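PDB 1E5E: methionine gamma-lyase from Trichomonas vaginalis, which belongs to the Cys/Met metabolism family of pyridoxal-phosphate-dependent enzymes, has the type I aminotransferase fold, and assembles from four chains. Local coordinates for residues 66-71 with 78-83; 132-137 with 162-167; 279-284 with 391-396. One frame throughout, in Å; residues are numbered along the deposited sequence.

Contact 1 (66-71 with 78-83)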
loop_
_atom_site.group_PDB
_atom_site.type_symbol
_atom_site.label_atom_id
_atom_site.label_comp_id
_atom_site.label_asym_id
_atom_site.label_seq_id
_atom_site.Cartn_x
_atom_site.Cartn_y
_atom_site.Cartn_z
ATOM N N ASN A 66 -6.764 16.295 0.164
ATOM C CA ASN A 66 -6.090 16.598 -1.098
ATOM C C ASN A 66 -6.961 16.170 -2.277
ATOM O O ASN A 66 -7.236 16.940 -3.200
ATOM C CB ASN A 66 -4.694 15.950 -1.128
ATOM C CG ASN A 66 -3.971 16.262 -2.430
ATOM O OD1 ASN A 66 -4.223 17.240 -3.139
ATOM N ND2 ASN A 66 -3.037 15.393 -2.764
ATOM N N LEU A 67 -7.375 14.914 -2.355
ATOM C CA LEU A 67 -8.259 14.462 -3.430
ATOM C C LEU A 67 -9.545 15.310 -3.507
ATOM O O LEU A 67 -9.996 15.684 -4.572
ATOM C CB LEU A 67 -8.756 13.039 -3.079
ATOM C CG LEU A 67 -9.786 12.443 -4.048
ATOM C CD1 LEU A 67 -9.137 12.462 -5.450
ATOM C CD2 LEU A 67 -10.187 11.041 -3.579
ATOM N N GLU A 68 -10.195 15.579 -2.380
ATOM C CA GLU A 68 -11.422 16.358 -2.328
ATOM C C GLU A 68 -11.325 17.739 -2.956
ATOM O O GLU A 68 -12.194 18.131 -3.788
ATOM C CB GLU A 68 -11.944 16.416 -0.892
ATOM C CG GLU A 68 -12.451 15.049 -0.374
ATOM C CD GLU A 68 -12.765 15.131 1.117
ATOM O OE1 GLU A 68 -12.264 16.076 1.791
ATOM O OE2 GLU A 68 -13.563 14.302 1.654
ATOM N N GLY A 69 -10.264 18.476 -2.687
ATOM C CA GLY A 69 -10.052 19.839 -3.208
ATOM C C GLY A 69 -9.780 19.773 -4.695
ATOM O O GLY A 69 -10.247 20.599 -5.505
ATOM N N LYS A 70 -9.074 18.722 -5.104
ATOM C CA LYS A 70 -8.818 18.558 -6.550
ATOM C C LYS A 70 -10.128 18.321 -7.290
ATOM O O LYS A 70 -10.427 19.043 -8.275
ATOM C CB LYS A 70 -7.794 17.474 -6.789
ATOM C CG LYS A 70 -6.335 17.867 -6.542
ATOM C CD LYS A 70 -5.396 16.684 -6.625
ATOM C CE LYS A 70 -3.916 17.113 -6.687
ATOM N NZ LYS A 70 -3.574 17.962 -5.504
ATOM N N ILE A 71 -11.035 17.496 -6.776
ATOM C CA ILE A 71 -12.307 17.183 -7.432
ATOM C C ILE A 71 -13.279 18.362 -7.349
ATOM O O ILE A 71 -13.946 18.653 -8.346
ATOM C CB ILE A 71 -13.000 15.947 -6.808
ATOM C CG1 ILE A 71 -12.145 14.668 -6.919
ATOM C CG2 ILE A 71 -14.392 15.710 -7.359
ATOM C CD1 ILE A 71 -11.915 14.245 -8.353
ATOM N N GLU A 78 -18.068 24.308 -4.317
ATOM C CA GLU A 78 -17.261 24.831 -3.204
ATOM C C GLU A 78 -16.504 23.702 -2.486
ATOM O O GLU A 78 -15.475 23.955 -1.864
ATOM C CB GLU A 78 -18.189 25.469 -2.143
ATOM C CG GLU A 78 -18.906 26.674 -2.785
ATOM C CD GLU A 78 -19.875 27.369 -1.843
ATOM O OE1 GLU A 78 -20.310 26.843 -0.807
ATOM O OE2 GLU A 78 -20.241 28.519 -2.181
ATOM N N ALA A 79 -17.075 22.506 -2.405
ATOM C CA ALA A 79 -16.507 21.477 -1.550
ATOM C C ALA A 79 -16.726 20.115 -2.199
ATOM O O ALA A 79 -17.502 19.993 -3.154
ATOM C CB ALA A 79 -17.141 21.548 -0.158
ATOM N N CYS A 80 -16.113 19.126 -1.592
ATOM C CA CYS A 80 -16.239 17.737 -2.011
ATOM C C CYS A 80 -15.955 16.866 -0.795
ATOM O O CYS A 80 -15.096 17.110 0.055
ATOM C CB CYS A 80 -15.247 17.459 -3.174
ATOM S SG CYS A 80 -15.097 15.690 -3.539
ATOM N N VAL A 81 -16.693 15.794 -0.639
ATOM C CA VAL A 81 -16.591 14.785 0.405
ATOM C C VAL A 81 -16.329 13.442 -0.295
ATOM O O VAL A 81 -17.086 13.109 -1.206
ATOM C CB VAL A 81 -17.894 14.711 1.201
ATOM C CG1 VAL A 81 -17.890 13.576 2.227
ATOM C CG2 VAL A 81 -18.187 16.039 1.899
ATOM N N ALA A 82 -15.258 12.755 0.049
ATOM C CA ALA A 82 -14.969 11.451 -0.542
ATOM C C ALA A 82 -15.541 10.342 0.300
ATOM O O ALA A 82 -15.713 10.573 1.492
ATOM C CB ALA A 82 -13.447 11.171 -0.685
ATOM N N THR A 83 -15.897 9.208 -0.267
ATOM C CA THR A 83 -16.467 8.123 0.487
ATOM C C THR A 83 -15.841 6.812 -0.012
ATOM O O THR A 83 -15.034 6.808 -0.956
ATOM C CB THR A 83 -17.994 7.970 0.348
ATOM O OG1 THR A 83 -18.219 7.603 -1.011
ATOM C CG2 THR A 83 -18.765 9.244 0.690
#
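E68 reaches from helix 62-75 across the backbone of C80 and V81 to the amide of A82, joining the helix to an outermost strand of the large-domain sheet of the type I PLP fold. The short axes of helix and strand come within 6.8 Å at 135°, and CA of E68 lies 5.0 Å from CA of C80. CB of E68 already lies 3.4 Å from O of C80. CG leaves anti to the carbonyl carbon (chi1 -68°) and the chain then runs extended, passing the same carbonyl until CD of E68 is 3.2 Å from O of C80. At the tip the two oxygens differ. OE1 of E68 sits 3.5 Å from O of C80, acceptor against acceptor, whereas OE2 of E68 accepts from N of A82 at 2.8 Å in a fairly straight bond (162°), met on the anti side of the carboxylate. R233 forms a salt bridge to OE2 and a weak hydrogen bond to O of C80, which probably eases the crowding of oxygens. CB of C80 points toward the helix, and its SG lies 3.9 Å from CG2 of I71, while CB of A82 lies 4.4 Å from CD2 of L67. The contact is buried on several fronts: strand 220-224 pairs with 79-83 and packs L221 on I71, C80 and A82, helix 247-257 touches L67 through I253 and T254, and helix 226-241 lies against V81.

Contact 2 (132-137 with 162-167)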
loop_
_atom_site.group_PDB
_atom_site.type_symbol
_atom_site.label_atom_id
_atom_site.label_comp_id
_atom_site.label_asym_id
_atom_site.label_seq_id
_atom_site.Cartn_x
_atom_site.Cartn_y
_atom_site.Cartn_z
ATOM N N ILE A 132 -39.806 8.579 -12.437
ATOM C CA ILE A 132 -40.404 9.117 -13.658
ATOM C C ILE A 132 -39.391 9.201 -14.782
ATOM O O ILE A 132 -38.233 8.865 -14.559
ATOM C CB ILE A 132 -40.925 10.542 -13.392
ATOM C CG1 ILE A 132 -39.776 11.469 -12.997
ATOM C CG2 ILE A 132 -42.012 10.545 -12.323
ATOM C CD1 ILE A 132 -40.152 12.947 -12.989
ATOM N N ASN A 133 -39.807 9.617 -15.978
ATOM C CA ASN A 133 -38.869 9.830 -17.079
ATOM C C ASN A 133 -38.570 11.328 -17.029
ATOM O O ASN A 133 -39.341 12.167 -17.546
ATOM C CB ASN A 133 -39.357 9.411 -18.463
ATOM C CG ASN A 133 -38.275 9.444 -19.536
ATOM O OD1 ASN A 133 -37.246 10.081 -19.318
ATOM N ND2 ASN A 133 -38.446 8.753 -20.669
ATOM N N THR A 134 -37.433 11.700 -16.403
ATOM C CA THR A 134 -37.167 13.145 -16.292
ATOM C C THR A 134 -36.741 13.699 -17.644
ATOM O O THR A 134 -36.707 14.909 -17.803
ATOM C CB THR A 134 -36.071 13.483 -15.272
ATOM O OG1 THR A 134 -34.857 12.869 -15.781
ATOM C CG2 THR A 134 -36.410 12.943 -13.893
ATOM N N ALA A 135 -36.457 12.897 -18.664
ATOM C CA ALA A 135 -36.113 13.347 -19.996
ATOM C C ALA A 135 -37.335 13.900 -20.729
ATOM O O ALA A 135 -37.177 14.675 -21.677
ATOM C CB ALA A 135 -35.468 12.248 -20.824
ATOM N N ILE A 136 -38.535 13.602 -20.270
ATOM C CA ILE A 136 -39.778 14.090 -20.859
ATOM C C ILE A 136 -40.318 15.368 -20.256
ATOM O O ILE A 136 -40.705 15.466 -19.095
ATOM C CB ILE A 136 -40.856 12.976 -20.727
ATOM C CG1 ILE A 136 -40.298 11.762 -21.474
ATOM C CG2 ILE A 136 -42.191 13.457 -21.287
ATOM C CD1 ILE A 136 -41.116 10.521 -21.536
ATOM N N PRO A 137 -40.401 16.421 -21.073
ATOM C CA PRO A 137 -40.963 17.696 -20.667
ATOM C C PRO A 137 -42.224 17.508 -19.847
ATOM O O PRO A 137 -43.111 16.722 -20.185
ATOM C CB PRO A 137 -41.322 18.341 -21.993
ATOM C CG PRO A 137 -40.375 17.770 -22.996
ATOM C CD PRO A 137 -40.009 16.400 -22.505
ATOM N N LYS A 162 -29.482 7.229 -21.919
ATOM C CA LYS A 162 -30.524 8.213 -22.196
ATOM C C LYS A 162 -29.987 9.591 -21.788
ATOM O O LYS A 162 -29.367 9.685 -20.726
ATOM C CB LYS A 162 -31.843 7.922 -21.523
ATOM C CG LYS A 162 -32.884 9.034 -21.498
ATOM C CD LYS A 162 -34.118 8.588 -20.702
ATOM C CE LYS A 162 -33.851 8.429 -19.210
ATOM N NZ LYS A 162 -35.204 8.366 -18.497
ATOM N N ILE A 163 -30.204 10.606 -22.618
ATOM C CA ILE A 163 -29.716 11.923 -22.249
ATOM C C ILE A 163 -30.794 12.721 -21.549
ATOM O O ILE A 163 -31.933 12.653 -21.975
ATOM C CB ILE A 163 -29.275 12.730 -23.512
ATOM C CG1 ILE A 163 -28.257 11.898 -24.290
ATOM C CG2 ILE A 163 -28.751 14.105 -23.152
ATOM C CD1 ILE A 163 -26.957 11.633 -23.574
ATOM N N ILE A 164 -30.464 13.469 -20.509
ATOM C CA ILE A 164 -31.479 14.255 -19.823
ATOM C C ILE A 164 -31.069 15.705 -19.930
ATOM O O ILE A 164 -29.910 16.032 -19.684
ATOM C CB ILE A 164 -31.660 13.847 -18.366
ATOM C CG1 ILE A 164 -32.221 12.410 -18.276
ATOM C CG2 ILE A 164 -32.556 14.857 -17.613
ATOM C CD1 ILE A 164 -31.888 11.837 -16.916
ATOM N N ASP A 165 -31.998 16.562 -20.313
ATOM C CA ASP A 165 -31.796 18.000 -20.347
ATOM C C ASP A 165 -31.821 18.540 -18.919
ATOM O O ASP A 165 -32.858 18.800 -18.316
ATOM C CB ASP A 165 -32.896 18.647 -21.205
ATOM C CG ASP A 165 -32.717 20.141 -21.290
ATOM O OD1 ASP A 165 -32.058 20.787 -20.459
ATOM O OD2 ASP A 165 -33.303 20.710 -22.231
ATOM N N MET A 166 -30.624 18.711 -18.365
ATOM C CA MET A 166 -30.406 19.131 -16.990
ATOM C C MET A 166 -30.901 20.544 -16.699
ATOM O O MET A 166 -31.510 20.748 -15.643
ATOM C CB MET A 166 -28.907 19.064 -16.611
ATOM C CG MET A 166 -28.397 17.632 -16.544
ATOM S SD MET A 166 -26.749 17.433 -15.844
ATOM C CE MET A 166 -25.744 18.079 -17.161
ATOM N N GLU A 167 -30.629 21.463 -17.619
ATOM C CA GLU A 167 -31.126 22.817 -17.367
ATOM C C GLU A 167 -32.655 22.831 -17.187
ATOM O O GLU A 167 -33.164 23.444 -16.246
ATOM C CB GLU A 167 -30.737 23.776 -18.466
ATOM C CG GLU A 167 -31.062 25.208 -18.063
ATOM C CD GLU A 167 -30.344 26.193 -18.946
ATOM O OE1 GLU A 167 -29.574 25.804 -19.862
ATOM O OE2 GLU A 167 -30.506 27.399 -18.687
HETATM O O HOH W 1 -35.538 17.029 -18.891
HETATM O O HOH W 2 -34.399 15.718 -21.933
#
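N133 carries its CG anti to the backbone N (chi1 -171°) and K162 bends its otherwise extended chain at chi3 (68°), which brings NZ of K162 over the amide oxygen of N133. The acceptor belongs to an Asx turn: OD1 of N133 also takes the N-H of A135, 3.0 Å away, within a type I beta turn from N133 to I136 that follows the outermost strand 128-132 of the large-domain sheet. The two donors come from opposite faces of the amide plane. NZ of K162, 2.8 Å from OD1 of N133, stands well above that plane rather than on a lone pair, while N of A135 is only tilted from it. K162 NZ has a second partner in D107, a salt bridge, so the lysine links the turn to the end of strand 103-107. D107 also hydrogen-bonds OG1 of T134 through its other carboxylate oxygen. Next to that hydroxyl, I164 packs tightly, its CD1 3.3 Å from OG1 of T134. CB of A135 points toward the other segment and meets O of I163 at 3.7 Å, with CD of K162 and CG1 of I164 a little farther off. Toward D165, the N-cap of helix 166-174, water takes over from direct contact. One water bridges O of T134 and O of D165; another donates to O of A135 and accepts from N of D165, at 3.0 Å from each.

Contact 3 (279-284 with 391-396)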
loop_
_atom_site.group_PDB
_atom_site.type_symbol
_atom_site.label_atom_id
_atom_site.label_comp_id
_atom_site.label_asym_id
_atom_site.label_seq_id
_atom_site.Cartn_x
_atom_site.Cartn_y
_atom_site.Cartn_z
ATOM N N LYS A 279 -22.544 0.057 -35.190
ATOM C CA LYS A 279 -23.760 0.533 -35.810
ATOM C C LYS A 279 -23.928 -0.037 -37.223
ATOM O O LYS A 279 -25.049 -0.268 -37.687
ATOM C CB LYS A 279 -23.732 2.051 -35.803
ATOM C CG LYS A 279 -24.830 2.709 -36.620
ATOM C CD LYS A 279 -24.499 4.195 -36.796
ATOM C CE LYS A 279 -25.301 5.014 -35.808
ATOM N NZ LYS A 279 -26.534 5.599 -36.433
ATOM N N SER A 280 -22.835 -0.283 -37.925
ATOM C CA SER A 280 -23.058 -0.770 -39.288
ATOM C C SER A 280 -22.910 -2.271 -39.430
ATOM O O SER A 280 -22.878 -2.757 -40.550
ATOM C CB SER A 280 -22.098 0.050 -40.146
ATOM O OG SER A 280 -20.844 -0.600 -40.047
ATOM N N HIS A 281 -22.825 -2.989 -38.327
ATOM C CA HIS A 281 -22.713 -4.427 -38.341
ATOM C C HIS A 281 -24.109 -5.047 -38.460
ATOM O O HIS A 281 -25.003 -4.733 -37.694
ATOM C CB HIS A 281 -22.039 -4.986 -37.095
ATOM C CG HIS A 281 -21.566 -6.386 -37.337
ATOM N ND1 HIS A 281 -22.450 -7.441 -37.272
ATOM C CD2 HIS A 281 -20.363 -6.890 -37.681
ATOM C CE1 HIS A 281 -21.827 -8.566 -37.566
ATOM N NE2 HIS A 281 -20.561 -8.254 -37.796
ATOM N N PRO A 282 -24.282 -5.974 -39.383
ATOM C CA PRO A 282 -25.583 -6.597 -39.607
ATOM C C PRO A 282 -26.143 -7.360 -38.419
ATOM O O PRO A 282 -27.378 -7.452 -38.333
ATOM C CB PRO A 282 -25.371 -7.500 -40.815
ATOM C CG PRO A 282 -24.052 -7.136 -41.393
ATOM C CD PRO A 282 -23.240 -6.433 -40.335
ATOM N N ALA A 283 -25.363 -7.827 -37.434
ATOM C CA ALA A 283 -25.962 -8.486 -36.271
ATOM C C ALA A 283 -26.542 -7.523 -35.243
ATOM O O ALA A 283 -27.197 -7.957 -34.289
ATOM C CB ALA A 283 -24.912 -9.357 -35.566
ATOM N N VAL A 284 -26.323 -6.226 -35.424
ATOM C CA VAL A 284 -26.670 -5.239 -34.411
ATOM C C VAL A 284 -27.953 -4.522 -34.786
ATOM O O VAL A 284 -28.080 -3.962 -35.857
ATOM C CB VAL A 284 -25.533 -4.211 -34.187
ATOM C CG1 VAL A 284 -25.913 -3.111 -33.196
ATOM C CG2 VAL A 284 -24.288 -4.953 -33.669
ATOM N N GLY A 391 -16.080 -11.853 -33.005
ATOM C CA GLY A 391 -17.167 -12.264 -32.123
ATOM C C GLY A 391 -18.502 -12.193 -32.886
ATOM O O GLY A 391 -19.316 -13.107 -32.762
ATOM N N LEU A 392 -18.779 -11.054 -33.505
ATOM C CA LEU A 392 -20.018 -10.836 -34.242
ATOM C C LEU A 392 -20.160 -11.717 -35.482
ATOM O O LEU A 392 -21.214 -12.340 -35.704
ATOM C CB LEU A 392 -20.158 -9.360 -34.649
ATOM C CG LEU A 392 -20.450 -8.399 -33.478
ATOM C CD1 LEU A 392 -20.352 -6.952 -33.914
ATOM C CD2 LEU A 392 -21.818 -8.709 -32.901
ATOM N N ASP A 393 -19.118 -11.843 -36.302
ATOM C CA ASP A 393 -19.180 -12.687 -37.488
ATOM C C ASP A 393 -19.569 -14.103 -37.093
ATOM O O ASP A 393 -20.455 -14.643 -37.753
ATOM C CB ASP A 393 -17.872 -12.681 -38.278
ATOM C CG ASP A 393 -17.734 -11.377 -39.048
ATOM O OD1 ASP A 393 -16.741 -11.246 -39.809
ATOM O OD2 ASP A 393 -18.587 -10.465 -38.869
ATOM N N ALA A 394 -18.981 -14.673 -36.058
ATOM C CA ALA A 394 -19.291 -15.996 -35.565
ATOM C C ALA A 394 -20.747 -16.176 -35.159
ATOM O O ALA A 394 -21.414 -17.189 -35.353
ATOM C CB ALA A 394 -18.458 -16.245 -34.314
ATOM N N LEU A 395 -21.295 -15.152 -34.508
ATOM C CA LEU A 395 -22.703 -15.092 -34.176
ATOM C C LEU A 395 -23.515 -15.353 -35.440
ATOM O O LEU A 395 -24.424 -16.164 -35.436
ATOM C CB LEU A 395 -22.999 -13.662 -33.730
ATOM C CG LEU A 395 -24.013 -13.415 -32.633
ATOM C CD1 LEU A 395 -23.611 -14.198 -31.398
ATOM C CD2 LEU A 395 -24.096 -11.920 -32.347
ATOM N N LEU A 396 -23.197 -14.622 -36.506
ATOM C CA LEU A 396 -23.889 -14.712 -37.766
ATOM C C LEU A 396 -23.541 -15.933 -38.600
ATOM O O LEU A 396 -24.364 -16.339 -39.420
ATOM C CB LEU A 396 -23.588 -13.471 -38.633
ATOM C CG LEU A 396 -24.123 -12.134 -38.125
ATOM C CD1 LEU A 396 -23.913 -11.036 -39.153
ATOM C CD2 LEU A 396 -25.590 -12.231 -37.736
#
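H281 and V284 bound a type I beta turn, closed by the bond from V284 N to H281 O, and the turn meets helix 381-396 with CA of A283 6.7 Å from CA of L392. This joins the loop leading into edge strand 284-288 to the C-terminal helix of the small domain of the type I PLP fold. CG of H281 is anti to the backbone N (chi1 -162°), which carries the ring to the helix. The two ring nitrogens have opposite roles: ND1 of H281 accepts from N of A283 at 2.9 Å, nearly in the ring plane, and NE2 of H281 donates to OD2 of D393 at 3.2 Å, almost straight (167°) and arriving nearly along the C-O axis. Holding both ends fixes the ring's rotation and is consistent with a neutral imidazole protonated on NE2. The carboxylate plane is turned 37° from the ring, and K389 pairs with its other oxygen, OD1, in a salt bridge. CB of L392 packs on one face of the ring in a CH-pi contact 3.6 Å from the H281 centroid, and CD of P282 lies over the opposite face, both displaced toward the rim. L396 approaches the ring obliquely, with CD1 3.6 Å from CE1 of H281. L392 and L395 also rest on L316 of strand 311-316, so the helix lies against the sheet as well as the turn. CB of A283 fits among three leucines of the helix, with CD2 of L396 the nearest of its partners at 3.7 Å and CD2 of L392 at 4.1 Å.

Contacts 1 and 2 flank the same seven-stranded sheet: strand 79-83 is its outermost strand on one side, and the turn of 132-137 follows outermost strand 128-132 on the other. Their centres are about 28 Å apart and their nearest atoms about 15 Å. The side chains of A82 in contact 1 and I164 in contact 2 each come to about 11 Å from a bound PPJ molecule, so neither contact touches the ligand. Contact 3 belongs to the small domain, centre to centre about 43 Å from contact 1, across the chain's centre, and about 31 Å from contact 2. It joins a turn to the last helix within that domain, by packing and a hydrogen bond.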